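Local atomic coordinates of single-stranded DNA-binding protein 1 (Streptomyces coelicolor, PDB entry 4DAM), a protein that probably binds single-stranded DNA as a homotetramer, this chain being the OB-fold domain of a longer protein. Residues M17-G22 / P86-G91; R42-A47 / G60-F65; G91-R96 / T106-D111. The protein carries 1 engineered substitution. One frame throughout, in Å; residues are numbered along the deposited sequence. Where two conformers were deposited one is given.

Contact 1: M17-G22 / P86-G91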
# COMPACT_ATOMS: atom_id res chain seq x y z
N MET A 17 -1.26 6.19 -1.99
CA MET A 17 0.15 5.94 -1.76
C MET A 17 0.53 4.67 -2.51
O MET A 17 -0.30 3.78 -2.78
CB MET A 17 0.45 5.74 -0.27
CG MET A 17 0.28 6.96 0.61
SD MET A 17 1.00 8.45 -0.05
CE MET A 17 2.83 8.11 -0.19
N ILE A 18 1.77 4.62 -2.95
CA ILE A 18 2.31 3.45 -3.60
C ILE A 18 3.74 3.25 -3.13
O ILE A 18 4.44 4.23 -2.84
CB ILE A 18 2.26 3.64 -5.13
CG1 ILE A 18 2.82 2.48 -5.93
CG2 ILE A 18 3.07 4.83 -5.57
CD1 ILE A 18 2.68 2.77 -7.41
N CYS A 19 4.15 2.00 -3.04
CA CYS A 19 5.56 1.67 -2.84
C CYS A 19 5.94 0.78 -4.01
O CYS A 19 5.28 -0.23 -4.29
CB CYS A 19 5.76 0.96 -1.52
SG CYS A 19 7.49 0.42 -1.41
N ALA A 20 6.96 1.21 -4.75
CA ALA A 20 7.37 0.59 -6.03
C ALA A 20 8.84 0.22 -5.89
O ALA A 20 9.65 1.04 -5.45
CB ALA A 20 7.15 1.55 -7.20
N VAL A 21 9.16 -1.02 -6.20
CA VAL A 21 10.53 -1.52 -6.13
C VAL A 21 10.93 -1.87 -7.55
O VAL A 21 10.33 -2.76 -8.17
CB VAL A 21 10.58 -2.74 -5.21
CG1 VAL A 21 12.02 -3.26 -5.10
CG2 VAL A 21 10.02 -2.38 -3.84
N GLY A 22 11.90 -1.15 -8.09
CA GLY A 22 12.26 -1.34 -9.45
C GLY A 22 13.64 -0.83 -9.77
O GLY A 22 14.47 -0.73 -8.91
N PRO A 86 18.92 -0.41 -8.73
CA PRO A 86 17.71 -0.90 -8.06
C PRO A 86 17.32 0.02 -6.92
O PRO A 86 18.16 0.38 -6.09
CB PRO A 86 18.11 -2.28 -7.55
CG PRO A 86 19.57 -2.23 -7.46
CD PRO A 86 20.06 -1.32 -8.54
N VAL A 87 16.06 0.46 -6.92
CA VAL A 87 15.60 1.41 -5.93
C VAL A 87 14.23 1.02 -5.38
O VAL A 87 13.49 0.27 -6.01
CB VAL A 87 15.51 2.85 -6.51
CG1 VAL A 87 16.90 3.36 -6.89
CG2 VAL A 87 14.58 2.91 -7.70
N VAL A 88 13.97 1.51 -4.17
CA VAL A 88 12.65 1.46 -3.58
C VAL A 88 12.13 2.90 -3.51
O VAL A 88 12.83 3.80 -3.04
CB VAL A 88 12.64 0.76 -2.21
CG1 VAL A 88 13.73 1.22 -1.27
CG2 VAL A 88 11.26 0.90 -1.55
N VAL A 89 10.91 3.10 -4.00
CA VAL A 89 10.29 4.42 -4.07
C VAL A 89 8.95 4.35 -3.35
O VAL A 89 8.14 3.48 -3.65
CB VAL A 89 10.10 4.86 -5.55
CG1 VAL A 89 9.32 6.20 -5.64
CG2 VAL A 89 11.46 4.90 -6.30
N GLN A 90 8.72 5.29 -2.43
CA GLN A 90 7.41 5.47 -1.81
C GLN A 90 6.91 6.85 -2.17
O GLN A 90 7.64 7.83 -2.07
CB GLN A 90 7.49 5.35 -0.31
CG GLN A 90 6.12 5.24 0.34
CD GLN A 90 6.08 5.78 1.77
OE1 GLN A 90 5.28 5.30 2.58
NE2 GLN A 90 6.94 6.75 2.09
N GLY A 91 5.65 6.95 -2.58
CA GLY A 91 5.11 8.26 -2.84
C GLY A 91 3.68 8.22 -3.31
O GLY A 91 3.03 7.18 -3.23

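Contact 2: R42-A47 / G60-F65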
# COMPACT_ATOMS: atom_id res chain seq x y z
N ARG A 42 12.61 7.89 -14.96
CA ARG A 42 11.71 6.78 -15.25
C ARG A 42 12.08 5.58 -14.40
O ARG A 42 13.25 5.27 -14.24
CB ARG A 42 11.79 6.43 -16.72
CG ARG A 42 10.76 5.44 -17.25
CD ARG A 42 10.91 5.45 -18.77
NE ARG A 42 9.97 4.60 -19.49
CZ ARG A 42 8.68 4.86 -19.68
NH1 ARG A 42 8.11 5.94 -19.16
NH2 ARG A 42 7.96 4.00 -20.37
N LEU A 43 11.07 4.93 -13.84
CA LEU A 43 11.24 3.75 -13.00
C LEU A 43 10.54 2.57 -13.66
O LEU A 43 9.36 2.66 -14.03
CB LEU A 43 10.61 3.98 -11.62
CG LEU A 43 10.69 2.83 -10.60
CD1 LEU A 43 12.12 2.65 -10.09
CD2 LEU A 43 9.71 3.07 -9.44
N ALA A 44 11.26 1.47 -13.79
CA ALA A 44 10.71 0.21 -14.34
C ALA A 44 10.51 -0.80 -13.22
O ALA A 44 11.47 -1.18 -12.55
CB ALA A 44 11.65 -0.38 -15.39
N VAL A 45 9.27 -1.25 -13.06
CA VAL A 45 8.92 -2.19 -12.01
C VAL A 45 8.38 -3.47 -12.66
O VAL A 45 7.28 -3.47 -13.23
CB VAL A 45 7.87 -1.57 -11.05
CG1 VAL A 45 7.46 -2.55 -9.96
CG2 VAL A 45 8.35 -0.24 -10.49
N THR A 46 9.16 -4.54 -12.60
CA THR A 46 8.81 -5.78 -13.30
C THR A 46 8.32 -6.83 -12.31
O THR A 46 9.05 -7.22 -11.39
CB THR A 46 10.01 -6.31 -14.12
OG1 THR A 46 10.39 -5.31 -15.06
CG2 THR A 46 9.62 -7.57 -14.89
N ALA A 47 7.08 -7.27 -12.49
CA ALA A 47 6.53 -8.38 -11.71
C ALA A 47 7.19 -9.66 -12.21
O ALA A 47 7.57 -9.75 -13.37
CB ALA A 47 5.01 -8.46 -11.89
N GLY A 60 7.11 -11.00 -15.73
CA GLY A 60 5.76 -10.70 -16.15
C GLY A 60 5.70 -9.28 -16.67
O GLY A 60 6.63 -8.79 -17.31
N HIS A 61 4.60 -8.61 -16.36
CA HIS A 61 4.37 -7.25 -16.83
C HIS A 61 5.31 -6.26 -16.18
O HIS A 61 5.59 -6.34 -14.98
CB HIS A 61 2.93 -6.87 -16.51
CG HIS A 61 2.57 -5.48 -16.91
ND1 HIS A 61 2.40 -5.12 -18.21
CD2 HIS A 61 2.41 -4.33 -16.16
CE1 HIS A 61 2.12 -3.81 -18.26
NE2 HIS A 61 2.11 -3.33 -17.01
N THR A 62 5.81 -5.32 -16.97
CA THR A 62 6.58 -4.19 -16.46
C THR A 62 5.72 -2.92 -16.39
O THR A 62 5.22 -2.45 -17.42
CB THR A 62 7.85 -3.91 -17.30
OG1 THR A 62 8.72 -5.05 -17.21
CG2 THR A 62 8.56 -2.68 -16.77
N ASN A 63 5.58 -2.38 -15.18
CA ASN A 63 4.99 -1.07 -14.96
C ASN A 63 6.09 -0.01 -15.09
O ASN A 63 7.12 -0.08 -14.40
CB ASN A 63 4.40 -0.93 -13.55
CG ASN A 63 3.03 -1.61 -13.36
OD1 ASN A 63 2.61 -1.92 -12.22
ND2 ASN A 63 2.33 -1.83 -14.44
N PHE A 64 5.85 1.01 -15.91
CA PHE A 64 6.70 2.20 -15.95
C PHE A 64 6.04 3.37 -15.26
O PHE A 64 4.84 3.62 -15.46
CB PHE A 64 7.04 2.59 -17.38
CG PHE A 64 7.94 1.59 -18.06
CD1 PHE A 64 7.39 0.56 -18.83
CD2 PHE A 64 9.32 1.63 -17.89
CE1 PHE A 64 8.21 -0.38 -19.46
CE2 PHE A 64 10.13 0.71 -18.54
CZ PHE A 64 9.57 -0.30 -19.30
N PHE A 65 6.82 4.07 -14.45
CA PHE A 65 6.41 5.28 -13.77
C PHE A 65 7.40 6.39 -14.02
O PHE A 65 8.60 6.15 -14.15
CB PHE A 65 6.34 5.08 -12.26
CG PHE A 65 5.44 3.98 -11.81
CD1 PHE A 65 5.92 2.69 -11.61
CD2 PHE A 65 4.10 4.23 -11.55
CE1 PHE A 65 5.10 1.68 -11.18
CE2 PHE A 65 3.27 3.23 -11.13
CZ PHE A 65 3.77 1.94 -10.95

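Contact 3: G91-R96 / T106-D111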
# COMPACT_ATOMS: atom_id res chain seq x y z
N GLY A 91 5.65 6.95 -2.58
CA GLY A 91 5.11 8.26 -2.84
C GLY A 91 3.68 8.22 -3.31
O GLY A 91 3.03 7.18 -3.23
N ARG A 92 3.19 9.36 -3.77
CA ARG A 92 1.79 9.48 -4.16
C ARG A 92 1.62 9.21 -5.64
O ARG A 92 2.33 9.80 -6.48
CB ARG A 92 1.30 10.89 -3.84
CG ARG A 92 1.27 11.14 -2.35
CD ARG A 92 0.71 12.46 -1.92
NE ARG A 92 1.75 13.43 -1.61
CZ ARG A 92 2.44 13.47 -0.46
NH1 ARG A 92 2.20 12.61 0.54
NH2 ARG A 92 3.36 14.40 -0.30
N LEU A 93 0.68 8.34 -5.97
CA LEU A 93 0.42 7.97 -7.36
C LEU A 93 -0.49 8.99 -8.03
O LEU A 93 -1.55 9.33 -7.48
CB LEU A 93 -0.26 6.60 -7.40
CG LEU A 93 -0.67 6.03 -8.77
CD1 LEU A 93 0.54 5.73 -9.64
CD2 LEU A 93 -1.57 4.80 -8.64
N LYS A 94 -0.08 9.45 -9.20
CA LYS A 94 -0.90 10.32 -10.04
C LYS A 94 -1.03 9.72 -11.44
O LYS A 94 -0.04 9.62 -12.16
CB LYS A 94 -0.33 11.73 -10.08
CG LYS A 94 -0.11 12.38 -8.70
CD LYS A 94 -1.42 12.76 -8.05
CE LYS A 94 -1.36 13.06 -6.55
NZ LYS A 94 -2.69 13.55 -6.05
N VAL A 95 -2.25 9.32 -11.80
CA VAL A 95 -2.57 8.76 -13.12
C VAL A 95 -2.97 9.92 -13.99
O VAL A 95 -3.86 10.68 -13.64
CB VAL A 95 -3.76 7.75 -13.07
CG1 VAL A 95 -4.17 7.27 -14.48
CG2 VAL A 95 -3.43 6.59 -12.14
N ARG A 96 -2.28 10.08 -15.10
CA ARG A 96 -2.43 11.27 -15.96
C ARG A 96 -2.80 10.89 -17.40
O ARG A 96 -2.39 9.85 -17.86
CB ARG A 96 -1.11 12.05 -15.91
CG ARG A 96 -0.80 12.57 -14.52
CD ARG A 96 0.07 13.80 -14.51
NE ARG A 96 0.53 14.24 -13.18
CZ ARG A 96 -0.12 15.01 -12.31
NH1 ARG A 96 -1.36 15.45 -12.56
NH2 ARG A 96 0.48 15.34 -11.16
N THR A 106 -2.62 7.26 -21.44
CA THR A 106 -2.58 7.29 -19.98
C THR A 106 -1.23 6.83 -19.50
O THR A 106 -0.64 5.90 -20.08
CB THR A 106 -3.67 6.35 -19.43
OG1 THR A 106 -4.95 6.81 -19.91
CG2 THR A 106 -3.67 6.25 -17.85
N SER A 107 -0.76 7.45 -18.43
CA SER A 107 0.57 7.22 -17.84
C SER A 107 0.51 7.43 -16.31
O SER A 107 -0.40 8.07 -15.76
CB SER A 107 1.64 8.17 -18.43
OG SER A 107 1.42 9.53 -18.06
N ALA A 108 1.52 6.92 -15.62
CA ALA A 108 1.55 6.97 -14.16
C ALA A 108 2.79 7.70 -13.63
O ALA A 108 3.94 7.39 -13.98
CB ALA A 108 1.48 5.55 -13.65
N ASP A 109 2.55 8.68 -12.76
CA ASP A 109 3.59 9.47 -12.07
C ASP A 109 3.60 9.03 -10.59
O ASP A 109 2.55 8.69 -10.03
CB ASP A 109 3.29 10.96 -12.07
CG ASP A 109 3.52 11.66 -13.40
OD1 ASP A 109 4.03 11.09 -14.35
OD2 ASP A 109 3.20 12.85 -13.49
N ILE A 110 4.77 9.08 -9.98
CA ILE A 110 4.89 8.95 -8.53
C ILE A 110 5.55 10.22 -8.00
O ILE A 110 6.66 10.56 -8.41
CB ILE A 110 5.72 7.72 -8.08
CG1 ILE A 110 5.11 6.44 -8.59
CG2 ILE A 110 5.85 7.70 -6.53
CD1 ILE A 110 5.94 5.19 -8.34
N ASP A 111 4.85 10.94 -7.15
CA ASP A 111 5.41 12.08 -6.45
C ASP A 111 6.09 11.54 -5.19
O ASP A 111 5.42 11.19 -4.21
CB ASP A 111 4.32 13.10 -6.14
CG ASP A 111 3.80 13.83 -7.39
OD1 ASP A 111 4.43 13.76 -8.47
OD2 ASP A 111 2.74 14.48 -7.31
O HOH W 1 3.09 14.44 -10.76

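Contact 1: M17-G22 / P86-G91
Met17 folds over Gly91 where two antiparallel strands meet. Its chain bends at both chi2 and chi3. The bend brings CE back over the other strand, 3.2 Å from Gly91 O. Ile18 brings its CG2 branch to the same oxygen while CG1 leads away. On one face of the pair, Gln90 CG lies 3.7 Å from Ile18 O. Cys19 and Val88 share this face, each modelled in two conformers. In one of these for each residue, Cys19 SG lies 3.8 Å from Val88 CG2. The same Val88 methyl then faces Val21 CG2 at 4.2 Å, and the two valine side chains cross obliquely. Six backbone hydrogen bonds join Ile18, Ala20 and Gly22 to Gly91, Val89 and Val87, two for each pair. Ile18, Ala20, Val87 and Val89 share the other face, which is the inner side of the OB-fold barrel. Ala20 and Val89 pack on both Leu43 and Ile110, Val87 on Leu43 and Ile18 on Ile110. The outer face joins subunits: Val88 meets Val88 of the second subunit, and Cys19 and Val21 pack on its Gln90. Strand 17-33 lies between strands 36-51 and 86-100.

Contact 2: R42-A47 / G60-F65
Thr46 OG1 and Thr62 OG1 form a hydrogen bond of 2.7 Å across a non-hydrogen-bonded pair of an antiparallel hairpin. Either hydroxyl could be the donor. Both threonines hold OG1 beside the backbone N (chi1 -59° and -63°), and this common torsion lets the oxygens meet. Backbone bonds flank the pair. Two join Leu43 to Phe65 and two join Val45 to Asn63. Toward the hairpin turn, Ala47 N binds His61 O, and Gly60 N gives a 2.7 Å bond to Ala47 O. The His61 side chain leaves the backbone away from 42-47; its NE2 is hydrogen-bonded to Val95 O of the third subunit.

Arg42 and Phe64 make the main flat contact. The arginine chain is extended from CG to NE and lays its guanidinium over one face of the phenyl ring, the two planes 10° apart. NH2 lies 3.3 Å from Phe64 CG, and NE is 3.4 Å from CD2. The group is offset toward the CB end of the ring. Ala44 CB touches the same side chain at CE2, 3.7 Å away. Thr62 CG2 lies over the opposite face, toward the rim.

The other side of the hairpin is apolar near its Phe65 end. Val45 CG2 meets the edge of the Phe65 ring at CE1, 3.8 Å away. Leu43 CD2 is a looser neighbour of that ring, which also packs on Ile18, Leu93, Ala108 and Ile110 in the barrel interior.

The chemistry divides largely by face. Leu43, Val45 and Phe65 make hydrocarbon contacts, with buried Asn63 the polar exception among them. Arg42, Phe64 and the threonines offer cationic, aromatic and hydroxyl groups on the other side. Such a surface is consistent with the way OB-fold proteins receive single-stranded DNA, although no nucleic acid contact is established for these residues.

Contact 3: G91-R96 / T106-D111
Arg96 reaches across the hairpin to Asp109 and forms a salt bridge, NE to OD2 at 3.0 Å. Its CG lies beside the backbone N (chi1 -64°), and the chain then runs extended to NE. This carries the guanidinium diagonally from its own partner Ser107 to Asp109, which is paired with Lys94. Asp109 OD2 lies in the guanidinium plane but is approached from above its own carboxylate plane. The two planes are 64° apart. One water links the group further. It accepts from Arg96 NH2 at 2.8 Å and donates to Asp109 OD2 and Asp111 OD1. Asp109 and Asp111 share nearly the same first torsion, and their carboxylates lie on one face.

Lys94 is the direct partner of Asp109 on the opposite strand. Its CB packs under one face of the Arg96 guanidinium, and its CG comes 3.8 Å from Asp111 OD2. A bend at chi2 (-72°) then leads the chain away, and NZ forms a salt bridge with Glu15.

On the other face, Leu93 CD1 touches Ala108 CB at 4.1 Å. Val95 CG1 lies 3.6 Å from Thr106 CG2. Gly91 CA packs against Ile110 CG2. Backbone hydrogen bonds pair Arg92 with Asp111, Lys94 with Asp109 and Arg96 with Ser107.

The basic and acidic side chains fall largely on opposite strands of the hairpin. The arginine would probably help to keep Asp109 ionised in its buried setting. The water extends this polar network to Asp111.

In the fold
The three contacts are parts of one OB-fold barrel. Contact 1 is the most buried; contacts 2 and 3 are hairpins with more partly exposed residues. Contacts 1 and 3 share strand 86-100 and meet at Gly91. Strand 36-51 of contact 2 is the sheet neighbour of strand 17-33, and strand 56-70 runs parallel to strand 103-112 of contact 3. Their inward side chains form a common core, where Phe65 of contact 2 bridges residues of contacts 1 and 3. Chemistry differs on the outward faces. Contact 1 is mainly apolar and meets the second subunit, contact 2 offers a cation and an aromatic ring, and contact 3 carries a charged network. All three touch the third subunit.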